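Local atomic coordinates of GH86A beta-porphyranase (Bacteroides plebeius, PDB entry 4AW7), a protein that hydrolyses the sulfated red-seaweed polysaccharide porphyran at its linkages between beta-D-galactose and alpha-L-galactose-6-sulfate, releasing mostly disaccharides. Residues A[517-522]-A[534-539]. Sequence-based numbering, arbitrary orientation.
Sequences ASKKPV and DNWKGY. With CA (calcium ion), chain C.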
loop_
_atom_site.group_PDB
_atom_site.type_symbol
_atom_site.label_atom_id
_atom_site.label_comp_id
_atom_site.label_asym_id
_atom_site.label_seq_id
_atom_site.Cartn_x
_atom_site.Cartn_y
_atom_site.Cartn_z
ATOM N N ALA A 517 11.956 23.914 7.756
ATOM C CA ALA A 517 13.297 23.625 7.299
ATOM C C ALA A 517 13.340 23.470 5.767
ATOM O O ALA A 517 12.324 23.136 5.121
ATOM C CB ALA A 517 13.876 22.410 7.994
ATOM N N SER A 518 14.508 23.736 5.178
ATOM C CA SER A 518 14.626 23.694 3.732
ATOM C C SER A 518 14.293 22.310 3.151
ATOM O O SER A 518 14.759 21.290 3.660
ATOM C CB SER A 518 16.058 24.054 3.363
ATOM O OG SER A 518 16.233 24.043 1.958
ATOM N N LYS A 519 13.558 22.335 2.042
ATOM C CA LYS A 519 13.315 21.146 1.235
ATOM C C LYS A 519 14.071 21.224 -0.109
ATOM O O LYS A 519 13.748 20.460 -1.041
ATOM C CB LYS A 519 11.835 20.982 0.964
ATOM C CG LYS A 519 11.014 20.818 2.233
ATOM C CD LYS A 519 9.586 20.852 1.892
ATOM C CE LYS A 519 8.674 20.586 3.054
ATOM N NZ LYS A 519 8.672 21.619 4.115
ATOM N N LYS A 520 15.085 22.096 -0.170
ATOM C CA LYS A 520 15.828 22.424 -1.409
ATOM C C LYS A 520 17.298 22.310 -1.159
ATOM O O LYS A 520 18.054 23.284 -1.260
ATOM C CB LYS A 520 15.521 23.846 -1.847
ATOM C CG LYS A 520 14.161 23.931 -2.384
ATOM C CD LYS A 520 14.118 23.546 -3.872
ATOM C CE LYS A 520 14.324 24.760 -4.773
ATOM N NZ LYS A 520 14.203 24.473 -6.239
ATOM N N PRO A 521 17.758 21.099 -0.850
ATOM C CA PRO A 521 19.190 20.914 -0.769
ATOM C C PRO A 521 19.833 21.072 -2.149
ATOM O O PRO A 521 19.147 21.003 -3.179
ATOM C CB PRO A 521 19.339 19.463 -0.310
ATOM C CG PRO A 521 18.132 18.776 -0.890
ATOM C CD PRO A 521 17.036 19.814 -0.767
ATOM N N VAL A 522 21.143 21.291 -2.143
ATOM C CA VAL A 522 21.918 21.067 -3.342
ATOM C C VAL A 522 22.054 19.543 -3.475
ATOM O O VAL A 522 22.433 18.854 -2.514
ATOM C CB VAL A 522 23.283 21.763 -3.265
ATOM C CG1 VAL A 522 24.180 21.303 -4.440
ATOM C CG2 VAL A 522 23.120 23.308 -3.215
ATOM N N ASP A 534 10.314 22.066 -6.899
ATOM C CA ASP A 534 9.525 22.717 -5.849
ATOM C C ASP A 534 8.344 21.905 -5.390
ATOM O O ASP A 534 7.925 22.058 -4.264
ATOM C CB ASP A 534 9.048 24.116 -6.309
ATOM C CG ASP A 534 10.206 25.022 -6.733
ATOM O OD1 ASP A 534 11.160 25.112 -5.963
ATOM O OD2 ASP A 534 10.151 25.619 -7.840
ATOM N N ASN A 535 7.875 21.013 -6.238
ATOM C CA ASN A 535 6.654 20.244 -6.061
ATOM C C ASN A 535 6.990 18.779 -5.820
ATOM O O ASN A 535 8.027 18.275 -6.238
ATOM C CB ASN A 535 5.796 20.388 -7.337
ATOM C CG ASN A 535 4.373 19.907 -7.156
ATOM O OD1 ASN A 535 3.892 19.747 -6.024
ATOM N ND2 ASN A 535 3.675 19.717 -8.263
ATOM N N TRP A 536 6.090 18.109 -5.119
ATOM C CA TRP A 536 6.135 16.688 -4.813
ATOM C C TRP A 536 4.702 16.144 -4.817
ATOM O O TRP A 536 3.750 16.885 -4.936
ATOM C CB TRP A 536 6.835 16.391 -3.482
ATOM C CG TRP A 536 6.279 17.153 -2.353
ATOM C CD1 TRP A 536 5.154 16.854 -1.633
ATOM C CD2 TRP A 536 6.791 18.367 -1.802
ATOM N NE1 TRP A 536 4.939 17.802 -0.670
ATOM C CE2 TRP A 536 5.918 18.752 -0.764
ATOM C CE3 TRP A 536 7.871 19.194 -2.117
ATOM C CZ2 TRP A 536 6.112 19.922 -0.020
ATOM C CZ3 TRP A 536 8.072 20.345 -1.351
ATOM C CH2 TRP A 536 7.197 20.685 -0.315
ATOM N N LYS A 537 4.580 14.827 -4.686
ATOM C CA LYS A 537 3.274 14.195 -4.744
ATOM C C LYS A 537 2.385 14.648 -3.580
ATOM O O LYS A 537 2.713 14.452 -2.392
ATOM C CB LYS A 537 3.418 12.682 -4.688
ATOM C CG LYS A 537 4.131 12.087 -5.893
ATOM C CD LYS A 537 4.514 10.640 -5.583
ATOM C CE LYS A 537 5.514 9.997 -6.542
ATOM N NZ LYS A 537 4.846 9.662 -7.810
ATOM N N GLY A 538 1.231 15.189 -3.901
ATOM C CA GLY A 538 0.293 15.590 -2.884
ATOM C C GLY A 538 0.697 16.856 -2.179
ATOM O O GLY A 538 1.417 17.706 -2.697
ATOM N N TYR A 539 0.129 17.009 -1.000
ATOM C CA TYR A 539 0.090 18.305 -0.355
ATOM C C TYR A 539 1.344 18.671 0.403
ATOM O O TYR A 539 2.269 17.888 0.564
ATOM C CB TYR A 539 -1.166 18.491 0.509
ATOM C CG TYR A 539 -1.141 18.011 1.937
ATOM C CD1 TYR A 539 -0.579 16.807 2.317
ATOM C CD2 TYR A 539 -1.649 18.820 2.937
ATOM C CE1 TYR A 539 -0.579 16.384 3.654
ATOM C CE2 TYR A 539 -1.647 18.413 4.258
ATOM C CZ TYR A 539 -1.139 17.187 4.617
ATOM O OH TYR A 539 -1.105 16.784 5.909
HETATM CA CA CA C . 2.110 18.745 -4.754
HETATM O O HOH W 1 3.738 19.478 -3.125
HETATM O O HOH W 2 -0.183 19.473 -4.270
HETATM O O HOH W 3 2.037 21.261 -4.589
#
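Beside a calcium site in the C-terminal beta-sheet region of the porphyranase, Lys-519 lies across the benzo end of the Trp-536 indole and Lys-520 pairs with Asp-534, joining the loop before strand 522-525 to the loop after strand 528-530. The Lys-519 chain crosses the Trp-536 side chain at about a right angle, its CD 3.3 Å from Trp-536 CH2 at an oblique approach. Phe-547 meets the same indole edge-to-face and forms a cation-pi contact with Lys-519. At the pyrrole end Trp-536 NE1 donates to Tyr-539 O (2.9 Å), the oxygen near the ring plane and the donor 47° out of the carbonyl plane. Residues 535-538 wrap the calcium ion, which takes Asn-535 OD1 at 2.4 Å and the backbone O atoms of Trp-536 and Gly-538, with three waters and Asp-381 besides. Bends at chi2 (-85°) and chi3 (-90°) swing the Lys-520 ammonium round to Asp-534, where Lys-520 NZ forms a hydrogen-bonded salt bridge to Asp-534 OD1 (3.1 Å) from above the carboxylate plane. Lys-520 N donates to Ser-518 OG, an ST turn within 517-522. An alanine in place of Trp-536 would probably leave the Lys-519 methylenes without their aromatic support and Tyr-539 O without its indole donor. The exposed salt bridge, its NZ shared with Val-532 O, is probably weakened by solvent, whereas the Lys-519 methylenes on the indole supply the apolar part.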